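Local coordinates for putative diflavin flavoprotein A 5 (Nostoc sp. PCC 7120, PDB 4FEK) that probably transfers electrons from NADH to oxygen, reducing it to water, and is represented here by its N-terminal metallo-beta-lactamase-like domain, at residues 12-17 / 44-49; 22-27 / 179-184; 110-115 / 131-136; 142-147 / 165-170. All blocks are in the same frame, centred on the assembly; numbering follows the deposited sequence.

Contact 1 (12-17 / 44-49)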
loop_
_atom_site.group_PDB
_atom_site.type_symbol
_atom_site.label_atom_id
_atom_site.label_comp_id
_atom_site.label_asym_id
_atom_site.label_seq_id
_atom_site.Cartn_x
_atom_site.Cartn_y
_atom_site.Cartn_z
ATOM N N LEU A 12 -13.684 -4.321 5.933
ATOM C CA LEU A 12 -14.162 -3.453 7.007
ATOM C C LEU A 12 -14.168 -2.006 6.522
ATOM O O LEU A 12 -13.235 -1.571 5.843
ATOM C CB LEU A 12 -13.221 -3.572 8.211
ATOM C CG LEU A 12 -13.624 -3.551 9.696
ATOM C CD1 LEU A 12 -12.796 -2.521 10.480
ATOM C CD2 LEU A 12 -15.126 -3.353 9.964
ATOM N N PRO A 13 -15.230 -1.250 6.847
ATOM C CA PRO A 13 -15.219 0.205 6.667
ATOM C C PRO A 13 -14.186 0.826 7.605
ATOM O O PRO A 13 -14.105 0.427 8.764
ATOM C CB PRO A 13 -16.622 0.638 7.131
ATOM C CG PRO A 13 -17.468 -0.586 7.026
ATOM C CD PRO A 13 -16.547 -1.757 7.280
ATOM N N ILE A 14 -13.395 1.774 7.120
ATOM C CA ILE A 14 -12.395 2.389 7.985
ATOM C C ILE A 14 -12.567 3.891 8.073
ATOM O O ILE A 14 -12.045 4.532 8.984
ATOM C CB ILE A 14 -10.953 2.043 7.545
ATOM C CG1 ILE A 14 -10.666 2.625 6.153
ATOM C CG2 ILE A 14 -10.761 0.548 7.586
ATOM C CD1 ILE A 14 -9.205 2.392 5.643
ATOM N N ALA A 15 -13.303 4.450 7.127
ATOM C CA ALA A 15 -13.512 5.880 7.094
ATOM C C ALA A 15 -14.658 6.184 6.150
ATOM O O ALA A 15 -15.185 5.282 5.517
ATOM C CB ALA A 15 -12.248 6.586 6.622
ATOM N N THR A 16 -15.023 7.458 6.048
ATOM C CA THR A 16 -16.074 7.880 5.129
ATOM C C THR A 16 -15.763 7.409 3.719
ATOM O O THR A 16 -14.724 7.748 3.171
ATOM C CB THR A 16 -16.266 9.403 5.141
ATOM O OG1 THR A 16 -16.557 9.832 6.478
ATOM C CG2 THR A 16 -17.408 9.806 4.213
ATOM N N ASN A 17 -16.654 6.584 3.165
ATOM C CA ASN A 17 -16.507 6.048 1.815
ATOM C C ASN A 17 -15.258 5.194 1.626
ATOM O O ASN A 17 -14.840 4.948 0.497
ATOM C CB ASN A 17 -16.490 7.169 0.784
ATOM C CG ASN A 17 -17.813 7.922 0.715
ATOM O OD1 ASN A 17 -18.898 7.318 0.739
ATOM N ND2 ASN A 17 -17.728 9.236 0.617
ATOM N N ASN A 44 -2.881 -5.623 2.349
ATOM C CA ASN A 44 -4.029 -4.733 2.477
ATOM C C ASN A 44 -4.299 -3.921 1.216
ATOM O O ASN A 44 -3.413 -3.281 0.676
ATOM C CB ASN A 44 -3.855 -3.803 3.680
ATOM C CG ASN A 44 -3.510 -4.553 4.955
ATOM O OD1 ASN A 44 -3.925 -5.696 5.156
ATOM N ND2 ASN A 44 -2.727 -3.906 5.827
ATOM N N SER A 45 -5.544 -3.954 0.750
ATOM C CA SER A 45 -5.934 -3.158 -0.392
ATOM C C SER A 45 -7.092 -2.281 0.097
ATOM O O SER A 45 -7.758 -2.607 1.083
ATOM C CB SER A 45 -6.398 -4.081 -1.536
ATOM O OG SER A 45 -6.665 -3.342 -2.709
ATOM N N TYR A 46 -7.333 -1.174 -0.582
ATOM C CA TYR A 46 -8.326 -0.225 -0.093
ATOM C C TYR A 46 -9.258 0.204 -1.226
ATOM O O TYR A 46 -8.880 0.150 -2.397
ATOM C CB TYR A 46 -7.627 1.005 0.502
ATOM C CG TYR A 46 -6.741 0.653 1.664
ATOM C CD1 TYR A 46 -7.230 0.658 2.957
ATOM C CD2 TYR A 46 -5.418 0.237 1.457
ATOM C CE1 TYR A 46 -6.414 0.297 4.048
ATOM C CE2 TYR A 46 -4.608 -0.132 2.525
ATOM C CZ TYR A 46 -5.102 -0.094 3.811
ATOM O OH TYR A 46 -4.280 -0.456 4.864
ATOM N N VAL A 47 -10.470 0.635 -0.864
ATOM C CA VAL A 47 -11.462 1.118 -1.833
ATOM C C VAL A 47 -11.998 2.444 -1.321
ATOM O O VAL A 47 -12.429 2.527 -0.173
ATOM C CB VAL A 47 -12.657 0.144 -1.971
ATOM C CG1 VAL A 47 -13.595 0.627 -3.075
ATOM C CG2 VAL A 47 -12.163 -1.279 -2.257
ATOM N N ILE A 48 -11.895 3.492 -2.133
ATOM C CA ILE A 48 -12.520 4.772 -1.799
ATOM C C ILE A 48 -13.635 5.038 -2.811
ATOM O O ILE A 48 -13.395 5.066 -4.025
ATOM C CB ILE A 48 -11.524 5.951 -1.849
ATOM C CG1 ILE A 48 -10.329 5.700 -0.921
ATOM C CG2 ILE A 48 -12.233 7.259 -1.480
ATOM C CD1 ILE A 48 -9.103 6.582 -1.275
ATOM N N GLU A 49 -14.851 5.254 -2.317
ATOM C CA GLU A 49 -15.982 5.462 -3.216
ATOM C C GLU A 49 -16.502 6.880 -3.124
ATOM O O GLU A 49 -17.292 7.188 -2.233
ATOM C CB GLU A 49 -17.132 4.512 -2.867
ATOM C CG GLU A 49 -16.880 3.061 -3.184
ATOM C CD GLU A 49 -18.071 2.184 -2.822
ATOM O OE1 GLU A 49 -19.092 2.728 -2.332
ATOM O OE2 GLU A 49 -17.984 0.954 -3.029
#
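The Y46 ring meets I14 at its edge, close to the ring plane. Methyl CD1 of I14 lies 3.8 Å from CD1 of Y46, and the two side chains cross at about a right angle. Y171 also packs against Y46, ring edge to ring face. The second flat group, the N17 amide, borders the E49 carbonyl, with CG of N17 3.1 Å from O of E49. This amide is held elsewhere, because ND2 of N17 bonds to H144. I14 carries CG1 between its backbone N and carbonyl carbon (chi1 64°), with CD1 extended beyond, and this reach brings the methyl to the ring. The hydroxyl of Y46 bonds to the carbonyl of V229, which anchors the far end of the buried ring.

The one hydrogen bond across the contact is backbone to backbone. N of E49 donates to O of N17 over 2.8 Å, nearly straight at 163° and in the carbonyl plane. CA of I48 adds a CH...O contact to the same oxygen of N17, at 3.3 Å. The two backbones are well apart at I14 and Y46 and converge at N17 and E49. Strand 18-25 lies between them in the sheet. I14 and A15 both face T18, a classic beta bulge. It sits beside the tight turn that joins strand 8-15, an outermost strand of the mixed seven-stranded sheet, to its neighbour 18-25.

Contact 2 (22-27 / 179-184)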
loop_
_atom_site.group_PDB
_atom_site.type_symbol
_atom_site.label_atom_id
_atom_site.label_comp_id
_atom_site.label_asym_id
_atom_site.label_seq_id
_atom_site.Cartn_x
_atom_site.Cartn_y
_atom_site.Cartn_z
ATOM N N ARG A 22 -8.306 -6.860 3.743
ATOM C CA ARG A 22 -7.039 -7.457 4.190
ATOM C C ARG A 22 -7.013 -8.919 3.783
ATOM O O ARG A 22 -7.785 -9.730 4.303
ATOM C CB ARG A 22 -6.898 -7.374 5.713
ATOM C CG ARG A 22 -7.172 -6.009 6.319
ATOM C CD ARG A 22 -7.158 -6.155 7.847
ATOM N NE ARG A 22 -5.812 -6.158 8.363
ATOM C CZ ARG A 22 -5.322 -6.936 9.326
ATOM N NH1 ARG A 22 -6.034 -7.861 9.949
ATOM N NH2 ARG A 22 -4.059 -6.780 9.660
ATOM N N ALA A 23 -6.171 -9.247 2.821
ATOM C CA ALA A 23 -5.988 -10.627 2.410
ATOM C C ALA A 23 -5.035 -11.213 3.421
ATOM O O ALA A 23 -3.926 -10.698 3.597
ATOM C CB ALA A 23 -5.375 -10.674 1.042
ATOM N N ARG A 24 -5.456 -12.281 4.084
ATOM C CA ARG A 24 -4.715 -12.794 5.231
ATOM C C ARG A 24 -4.104 -14.151 4.960
ATOM O O ARG A 24 -4.719 -15.007 4.301
ATOM C CB ARG A 24 -5.620 -12.864 6.473
ATOM C CG ARG A 24 -6.229 -11.531 6.857
ATOM C CD ARG A 24 -6.823 -11.580 8.241
ATOM N NE ARG A 24 -7.905 -12.556 8.338
ATOM C CZ ARG A 24 -8.458 -12.950 9.480
ATOM N NH1 ARG A 24 -8.046 -12.445 10.636
ATOM N NH2 ARG A 24 -9.424 -13.861 9.464
ATOM N N SER A 25 -2.884 -14.344 5.468
ATOM C CA SER A 25 -2.252 -15.655 5.455
ATOM C C SER A 25 -1.582 -15.970 6.800
ATOM O O SER A 25 -0.771 -15.192 7.308
ATOM C CB SER A 25 -1.238 -15.779 4.322
ATOM O OG SER A 25 -0.686 -17.099 4.289
ATOM N N TRP A 26 -1.931 -17.108 7.383
ATOM C CA TRP A 26 -1.355 -17.469 8.685
ATOM C C TRP A 26 0.068 -18.036 8.591
ATOM O O TRP A 26 0.745 -18.221 9.611
ATOM C CB TRP A 26 -2.303 -18.408 9.441
ATOM C CG TRP A 26 -3.637 -17.745 9.670
ATOM C CD1 TRP A 26 -4.729 -17.772 8.841
ATOM C CD2 TRP A 26 -3.998 -16.916 10.778
ATOM N NE1 TRP A 26 -5.748 -17.017 9.375
ATOM C CE2 TRP A 26 -5.326 -16.486 10.566
ATOM C CE3 TRP A 26 -3.327 -16.496 11.930
ATOM C CZ2 TRP A 26 -5.999 -15.664 11.469
ATOM C CZ3 TRP A 26 -3.997 -15.681 12.829
ATOM C CH2 TRP A 26 -5.322 -15.278 12.595
ATOM N N SER A 27 0.524 -18.285 7.368
ATOM C CA SER A 27 1.874 -18.796 7.123
ATOM C C SER A 27 2.591 -17.888 6.132
ATOM O O SER A 27 1.953 -17.051 5.474
ATOM C CB SER A 27 1.805 -20.225 6.579
ATOM O OG SER A 27 0.983 -20.267 5.423
ATOM N N HIS A 179 4.782 -7.801 9.209
ATOM C CA HIS A 179 4.345 -9.117 8.737
ATOM C C HIS A 179 3.767 -9.949 9.863
ATOM O O HIS A 179 4.449 -10.763 10.481
ATOM C CB HIS A 179 5.454 -9.844 7.965
ATOM C CG HIS A 179 5.647 -9.307 6.581
ATOM N ND1 HIS A 179 4.642 -9.339 5.628
ATOM C CD2 HIS A 179 6.692 -8.669 6.003
ATOM C CE1 HIS A 179 5.080 -8.781 4.512
ATOM N NE2 HIS A 179 6.315 -8.347 4.720
ATOM N N ILE A 180 2.478 -9.729 10.108
ATOM C CA ILE A 180 1.777 -10.441 11.159
ATOM C C ILE A 180 0.297 -10.519 10.797
ATOM O O ILE A 180 -0.314 -9.526 10.394
ATOM C CB ILE A 180 1.988 -9.775 12.528
ATOM C CG1 ILE A 180 1.200 -10.501 13.614
ATOM C CG2 ILE A 180 1.601 -8.295 12.479
ATOM C CD1 ILE A 180 1.648 -10.159 15.023
ATOM N N CYS A 181 -0.252 -11.723 10.909
ATOM C CA CYS A 181 -1.667 -11.964 10.626
ATOM C C CYS A 181 -2.428 -12.181 11.929
ATOM O O CYS A 181 -2.033 -13.007 12.756
ATOM C CB CYS A 181 -1.816 -13.206 9.738
ATOM S SG CYS A 181 -3.554 -13.586 9.336
ATOM N N GLY A 182 -3.515 -11.440 12.107
ATOM C CA GLY A 182 -4.345 -11.553 13.291
ATOM C C GLY A 182 -5.760 -11.086 12.990
ATOM O O GLY A 182 -6.052 -10.672 11.873
ATOM N N ASP A 183 -6.646 -11.147 13.979
ATOM C CA ASP A 183 -8.024 -10.696 13.762
ATOM C C ASP A 183 -8.157 -9.173 13.844
ATOM O O ASP A 183 -9.034 -8.586 13.201
ATOM C CB ASP A 183 -8.994 -11.371 14.736
ATOM C CG ASP A 183 -9.130 -12.874 14.494
ATOM O OD1 ASP A 183 -8.739 -13.368 13.415
ATOM O OD2 ASP A 183 -9.648 -13.566 15.391
ATOM N N ASP A 184 -7.290 -8.528 14.626
ATOM C CA ASP A 184 -7.352 -7.070 14.794
ATOM C C ASP A 184 -6.939 -6.302 13.540
ATOM O O ASP A 184 -5.826 -6.467 13.047
ATOM C CB ASP A 184 -6.468 -6.640 15.964
ATOM C CG ASP A 184 -7.004 -7.121 17.308
ATOM O OD1 ASP A 184 -8.244 -7.116 17.492
ATOM O OD2 ASP A 184 -6.188 -7.513 18.170
HETATM O O HOH W 1 -2.652 -8.239 11.035
HETATM O O HOH W 2 -9.884 -15.445 12.282
#
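The carbonyl oxygen of G182 is gripped by two arginines. NH1 of R24 donates to O of G182 over 2.9 Å, from well above the carbonyl plane. NH1 of R22 adds a weak bond to the same oxygen of G182, at 3.4 Å. The oxygen lies in the plane of both guanidinium groups, at their edges. NH1 of R24 also makes a salt bridge to OD1 of D183, 3.0 Å away, nearly straight at 163° and on the anti lone pair. A water donates to OD1 of D183 and accepts a long bond from NH2 of R24. The bridge is therefore doubled through solvent.

Sulfur packing joins the same segments. SG of C181 sits over the six-membered ring of W26, 3.6 Å from its centroid and only 12° off the normal. SG stands anti to the backbone N (chi1 180°), which carries it over the centre of the ring. It also touches CB of R24 at 3.6 Å. CZ2 of W26 in turn lies over the R24 guanidinium, toward its rim. OD1 of D183 approaches the W26 ring edge, with ring and carboxylate planes almost perpendicular.

Both arginines have further partners on strand 8-15: NE of R24 pairs with D8, and NH1 of R22 bonds to Q10. Strand 18-25 runs between strands 8-15 and 41-49, and A23 and S25 rest on F63 of helix 61-74. The loop holding 179-184 leads from strand 169-173 to helix 194-205.

Contact 3 (110-115 / 131-136)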
loop_
_atom_site.group_PDB
_atom_site.type_symbol
_atom_site.label_atom_id
_atom_site.label_comp_id
_atom_site.label_asym_id
_atom_site.label_seq_id
_atom_site.Cartn_x
_atom_site.Cartn_y
_atom_site.Cartn_z
ATOM N N CYS A 110 0.006 5.764 -11.023
ATOM C CA CYS A 110 1.265 5.311 -10.457
ATOM C C CYS A 110 2.267 6.438 -10.486
ATOM O O CYS A 110 2.040 7.471 -11.107
ATOM C CB CYS A 110 1.824 4.117 -11.247
ATOM S SG CYS A 110 2.084 4.453 -13.027
ATOM N N SER A 111 3.377 6.230 -9.795
ATOM C CA SER A 111 4.491 7.131 -9.929
ATOM C C SER A 111 5.120 6.848 -11.291
ATOM O O SER A 111 5.125 5.708 -11.783
ATOM C CB SER A 111 5.506 6.941 -8.788
ATOM O OG SER A 111 6.595 7.842 -8.957
ATOM N N LEU A 112 5.631 7.909 -11.897
ATOM C CA LEU A 112 6.223 7.880 -13.232
ATOM C C LEU A 112 7.141 6.676 -13.550
ATOM O O LEU A 112 7.003 6.077 -14.614
ATOM C CB LEU A 112 6.938 9.216 -13.482
ATOM C CG LEU A 112 7.191 9.728 -14.898
ATOM C CD1 LEU A 112 8.490 9.166 -15.428
ATOM C CD2 LEU A 112 6.048 9.371 -15.817
ATOM N N PRO A 113 8.068 6.309 -12.639
ATOM C CA PRO A 113 8.917 5.162 -12.990
ATOM C C PRO A 113 8.184 3.830 -13.160
ATOM O O PRO A 113 8.788 2.927 -13.731
ATOM C CB PRO A 113 9.894 5.073 -11.810
ATOM C CG PRO A 113 9.938 6.456 -11.269
ATOM C CD PRO A 113 8.560 7.000 -11.433
ATOM N N ALA A 114 6.938 3.702 -12.686
ATOM C CA ALA A 114 6.175 2.472 -12.888
ATOM C C ALA A 114 5.452 2.428 -14.249
ATOM O O ALA A 114 5.023 1.355 -14.694
ATOM C CB ALA A 114 5.143 2.276 -11.760
ATOM N N ALA A 115 5.289 3.581 -14.891
ATOM C CA ALA A 115 4.474 3.636 -16.111
ATOM C C ALA A 115 5.055 2.767 -17.231
ATOM O O ALA A 115 4.319 2.034 -17.906
ATOM C CB ALA A 115 4.276 5.078 -16.580
ATOM N N PRO A 131 0.222 8.874 -14.779
ATOM C CA PRO A 131 1.359 9.001 -13.851
ATOM C C PRO A 131 1.236 10.229 -12.937
ATOM O O PRO A 131 0.716 11.261 -13.348
ATOM C CB PRO A 131 2.572 9.089 -14.778
ATOM C CG PRO A 131 2.021 9.517 -16.109
ATOM C CD PRO A 131 0.613 9.022 -16.194
HETATM N N MSE A 132 1.660 10.099 -11.686
HETATM C CA MSE A 132 1.542 11.217 -10.755
HETATM C C MSE A 132 2.934 11.691 -10.334
HETATM O O MSE A 132 3.727 10.932 -9.778
HETATM C CB MSE A 132 0.685 10.849 -9.532
HETATM C CG MSE A 132 -0.773 10.504 -9.858
HETATM SE SE MSE A 132 -1.831 11.984 -10.598
HETATM C CE MSE A 132 -3.617 11.242 -10.356
ATOM N N ARG A 133 3.231 12.947 -10.628
ATOM C CA ARG A 133 4.574 13.489 -10.383
ATOM C C ARG A 133 4.635 14.276 -9.056
ATOM O O ARG A 133 5.704 14.686 -8.617
ATOM C CB ARG A 133 5.019 14.350 -11.579
ATOM C CG ARG A 133 5.472 13.542 -12.813
ATOM C CD ARG A 133 5.396 14.319 -14.152
ATOM N NE ARG A 133 4.052 14.211 -14.715
ATOM C CZ ARG A 133 3.734 13.558 -15.829
ATOM N NH1 ARG A 133 4.667 12.969 -16.569
ATOM N NH2 ARG A 133 2.471 13.523 -16.222
ATOM N N GLY A 134 3.486 14.492 -8.426
ATOM C CA GLY A 134 3.457 15.154 -7.133
ATOM C C GLY A 134 2.749 16.498 -7.095
ATOM O O GLY A 134 2.388 16.977 -6.027
ATOM N N LYS A 135 2.544 17.110 -8.253
ATOM C CA LYS A 135 1.876 18.414 -8.315
ATOM C C LYS A 135 0.366 18.274 -8.434
ATOM O O LYS A 135 -0.396 18.957 -7.737
ATOM C CB LYS A 135 2.395 19.220 -9.508
ATOM C CG LYS A 135 1.813 20.621 -9.610
ATOM C CD LYS A 135 2.676 21.631 -8.863
ATOM C CE LYS A 135 2.030 23.007 -8.846
ATOM N NZ LYS A 135 2.890 23.999 -8.136
ATOM N N GLU A 136 -0.060 17.392 -9.332
ATOM C CA GLU A 136 -1.473 17.252 -9.642
ATOM C C GLU A 136 -2.189 16.382 -8.628
ATOM O O GLU A 136 -1.597 15.490 -8.025
ATOM C CB GLU A 136 -1.667 16.699 -11.053
ATOM C CG GLU A 136 -1.262 17.674 -12.146
ATOM C CD GLU A 136 -2.057 18.975 -12.103
ATOM O OE1 GLU A 136 -3.259 18.937 -11.752
ATOM O OE2 GLU A 136 -1.476 20.040 -12.421
HETATM O O HOH W 3 5.984 10.193 -10.275
#
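C110 and P131 pair side by side in a parallel beta-alpha-beta unit made of strand 107-111, helix 112-121 and strand 129-132. The contact lies where the first strand gives way to the helix, next to the end of the returning strand. N of M132 donates to O of C110 over 2.7 Å, approaching nearly along the C=O axis. CA of P131 adds a CH...O contact to the same oxygen of C110, at 3.2 Å. The backbone of C110 also bonds to L130, so its two bonds flank P131. P131 itself gives no N-H, and the pairing asks for none from it.

L112 covers the outer part of the contact. Its CD2 lies 3.6 Å from CB of P131, the two side chains meeting at a slant. The same CD2 of L112 touches NH1 of R133 at 3.9 Å. CG of L112 stands roughly anti to the backbone N (chi1 -156°), which turns the branch toward P131. The selenomethionine M132 sends its side chain elsewhere, onto F148 of strand 145-150. O of S111 accepts from N of A114 at 2.9 Å as the chain turns into the helix.

Past S111 and M132 the two chains separate. A water accepts from N of L112 and donates to OG of S111. Its approach to O of M132 is doubtfully short. The chemistry implies that one firm backbone bond joins the two segments, and that the L112 methyl on the P131 ring adds apolar packing beside it.

Contact 4 (142-147 / 165-170)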
loop_
_atom_site.group_PDB
_atom_site.type_symbol
_atom_site.label_atom_id
_atom_site.label_comp_id
_atom_site.label_asym_id
_atom_site.label_seq_id
_atom_site.Cartn_x
_atom_site.Cartn_y
_atom_site.Cartn_z
ATOM N N LYS A 142 -17.034 14.214 -3.713
ATOM C CA LYS A 142 -17.502 14.172 -2.323
ATOM C C LYS A 142 -16.436 14.582 -1.296
ATOM O O LYS A 142 -16.522 14.236 -0.105
ATOM C CB LYS A 142 -18.092 12.792 -1.997
ATOM C CG LYS A 142 -19.330 12.477 -2.836
ATOM C CD LYS A 142 -19.729 11.005 -2.759
ATOM C CE LYS A 142 -20.942 10.718 -3.653
ATOM N NZ LYS A 142 -21.537 9.362 -3.389
ATOM N N GLY A 143 -15.430 15.312 -1.770
ATOM C CA GLY A 143 -14.368 15.797 -0.915
ATOM C C GLY A 143 -13.105 14.960 -0.987
ATOM O O GLY A 143 -12.061 15.371 -0.488
ATOM N N HIS A 144 -13.192 13.792 -1.617
ATOM C CA HIS A 144 -12.062 12.866 -1.668
ATOM C C HIS A 144 -11.071 13.287 -2.732
ATOM O O HIS A 144 -11.017 12.701 -3.815
ATOM C CB HIS A 144 -12.530 11.426 -1.877
ATOM C CG HIS A 144 -13.362 10.907 -0.750
ATOM N ND1 HIS A 144 -12.816 10.316 0.371
ATOM C CD2 HIS A 144 -14.703 10.925 -0.552
ATOM C CE1 HIS A 144 -13.787 9.980 1.203
ATOM N NE2 HIS A 144 -14.939 10.350 0.670
ATOM N N VAL A 145 -10.327 14.346 -2.429
ATOM C CA VAL A 145 -9.249 14.793 -3.286
ATOM C C VAL A 145 -7.983 14.066 -2.840
ATOM O O VAL A 145 -7.599 14.123 -1.670
ATOM C CB VAL A 145 -9.037 16.305 -3.177
ATOM C CG1 VAL A 145 -7.919 16.749 -4.111
ATOM C CG2 VAL A 145 -10.335 17.057 -3.482
ATOM N N LEU A 146 -7.350 13.369 -3.774
ATOM C CA LEU A 146 -6.134 12.616 -3.486
ATOM C C LEU A 146 -4.894 13.434 -3.800
ATOM O O LEU A 146 -4.755 13.937 -4.914
ATOM C CB LEU A 146 -6.104 11.352 -4.342
ATOM C CG LEU A 146 -6.707 10.090 -3.730
ATOM C CD1 LEU A 146 -7.803 10.416 -2.771
ATOM C CD2 LEU A 146 -7.167 9.124 -4.816
ATOM N N LYS A 147 -3.999 13.563 -2.822
ATOM C CA LYS A 147 -2.689 14.174 -3.040
ATOM C C LYS A 147 -1.671 13.048 -3.192
ATOM O O LYS A 147 -1.793 12.022 -2.530
ATOM C CB LYS A 147 -2.312 15.062 -1.859
ATOM C CG LYS A 147 -3.332 16.182 -1.603
ATOM C CD LYS A 147 -2.774 17.250 -0.668
ATOM C CE LYS A 147 -3.614 18.528 -0.721
ATOM N NZ LYS A 147 -3.094 19.565 0.219
ATOM N N VAL A 165 -7.497 13.831 1.379
ATOM C CA VAL A 165 -7.700 15.014 2.223
ATOM C C VAL A 165 -8.996 14.909 3.043
ATOM O O VAL A 165 -9.056 15.396 4.167
ATOM C CB VAL A 165 -7.657 16.323 1.410
ATOM C CG1 VAL A 165 -6.316 16.457 0.698
ATOM C CG2 VAL A 165 -8.782 16.365 0.408
ATOM N N GLN A 166 -10.008 14.223 2.511
ATOM C CA GLN A 166 -11.292 14.111 3.209
ATOM C C GLN A 166 -11.194 13.311 4.515
ATOM O O GLN A 166 -11.751 13.688 5.535
ATOM C CB GLN A 166 -12.351 13.477 2.298
ATOM C CG GLN A 166 -13.682 13.265 2.989
ATOM C CD GLN A 166 -14.324 14.575 3.396
ATOM O OE1 GLN A 166 -14.313 15.545 2.634
ATOM N NE2 GLN A 166 -14.874 14.618 4.607
ATOM N N THR A 167 -10.484 12.196 4.471
ATOM C CA THR A 167 -10.431 11.291 5.603
ATOM C C THR A 167 -9.105 11.417 6.377
ATOM O O THR A 167 -8.953 10.844 7.460
ATOM C CB THR A 167 -10.575 9.842 5.116
ATOM O OG1 THR A 167 -9.436 9.504 4.306
ATOM C CG2 THR A 167 -11.852 9.669 4.273
ATOM N N GLN A 168 -8.155 12.156 5.814
ATOM C CA GLN A 168 -6.805 12.293 6.399
ATOM C C GLN A 168 -6.098 10.950 6.580
ATOM O O GLN A 168 -5.326 10.738 7.525
ATOM C CB GLN A 168 -6.823 13.107 7.699
ATOM C CG GLN A 168 -7.528 14.437 7.503
ATOM C CD GLN A 168 -7.374 15.390 8.665
ATOM O OE1 GLN A 168 -7.475 15.003 9.825
ATOM N NE2 GLN A 168 -7.146 16.655 8.351
ATOM N N ILE A 169 -6.363 10.043 5.652
ATOM C CA ILE A 169 -5.694 8.755 5.642
ATOM C C ILE A 169 -4.529 8.846 4.654
ATOM O O ILE A 169 -4.666 9.349 3.544
ATOM C CB ILE A 169 -6.642 7.611 5.216
ATOM C CG1 ILE A 169 -7.726 7.354 6.290
ATOM C CG2 ILE A 169 -5.868 6.335 4.986
ATOM C CD1 ILE A 169 -8.749 6.261 5.860
ATOM N N LEU A 170 -3.370 8.361 5.077
ATOM C CA LEU A 170 -2.222 8.268 4.190
ATOM C C LEU A 170 -2.002 6.802 3.838
ATOM O O LEU A 170 -1.815 5.960 4.732
ATOM C CB LEU A 170 -0.995 8.855 4.894
ATOM C CG LEU A 170 0.277 8.824 4.064
ATOM C CD1 LEU A 170 0.099 9.748 2.878
ATOM C CD2 LEU A 170 1.482 9.262 4.930
#
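Q166 lays its aliphatic part over one face of the H144 ring. CG of Q166 makes a CH-pi contact, 4.0 Å from the ring centroid of H144, and sits toward the rim. H144 is the centre of an inverse gamma turn, closed by N of V145 donating to O of G143 at 2.8 Å. The turn leads into strand 145-150. It packs on the turn that joins the antiparallel strands 160-164 and 169-173.

With CG of Q166 anti to the backbone N (chi1 177°), CG follows CB over the imidazole, and the bend at chi2 then sets the course of the amide. The amide stays steeply inclined to the ring. CG2 of T167 comes to the ring edge, 3.6 Å from CE1 of H144. Both ring nitrogens have partners, ND1 with D164 and NE2 with N17, and these would fix the rotation of the imidazole.

N of V165 donates to O of V145 over 3.1 Å, almost straight at 175°. The two valines also touch, with CG2 of V165 3.6 Å from CB of V145. On the exposed side, the extended chain of K147 crosses V165 at about a right angle, and CE of K147 lies 3.7 Å from CG1 of V165.

In the fold
Contacts 1, 2 and 3 all reach the mixed seven-stranded sheet, whereas contact 4 belongs to the five-stranded one. Contacts 1 and 4 meet where the two sheets face each other. ND2 of N17 and NE2 of H144 are 3.0 Å apart there. CB of A15 packs on CD1 of I169, 3.6 Å away. Contact 1 also touches contact 2, where OD1 of N44 lies 3.5 Å from CB of R22. Contact 3 is at the far edge of its sheet, its centre about 30 Å from that of contact 2. Its nearest atoms come within about 5 Å of contact 4 without touching. Contacts 3 and 4 are both nested in the long loop closed by contact 2.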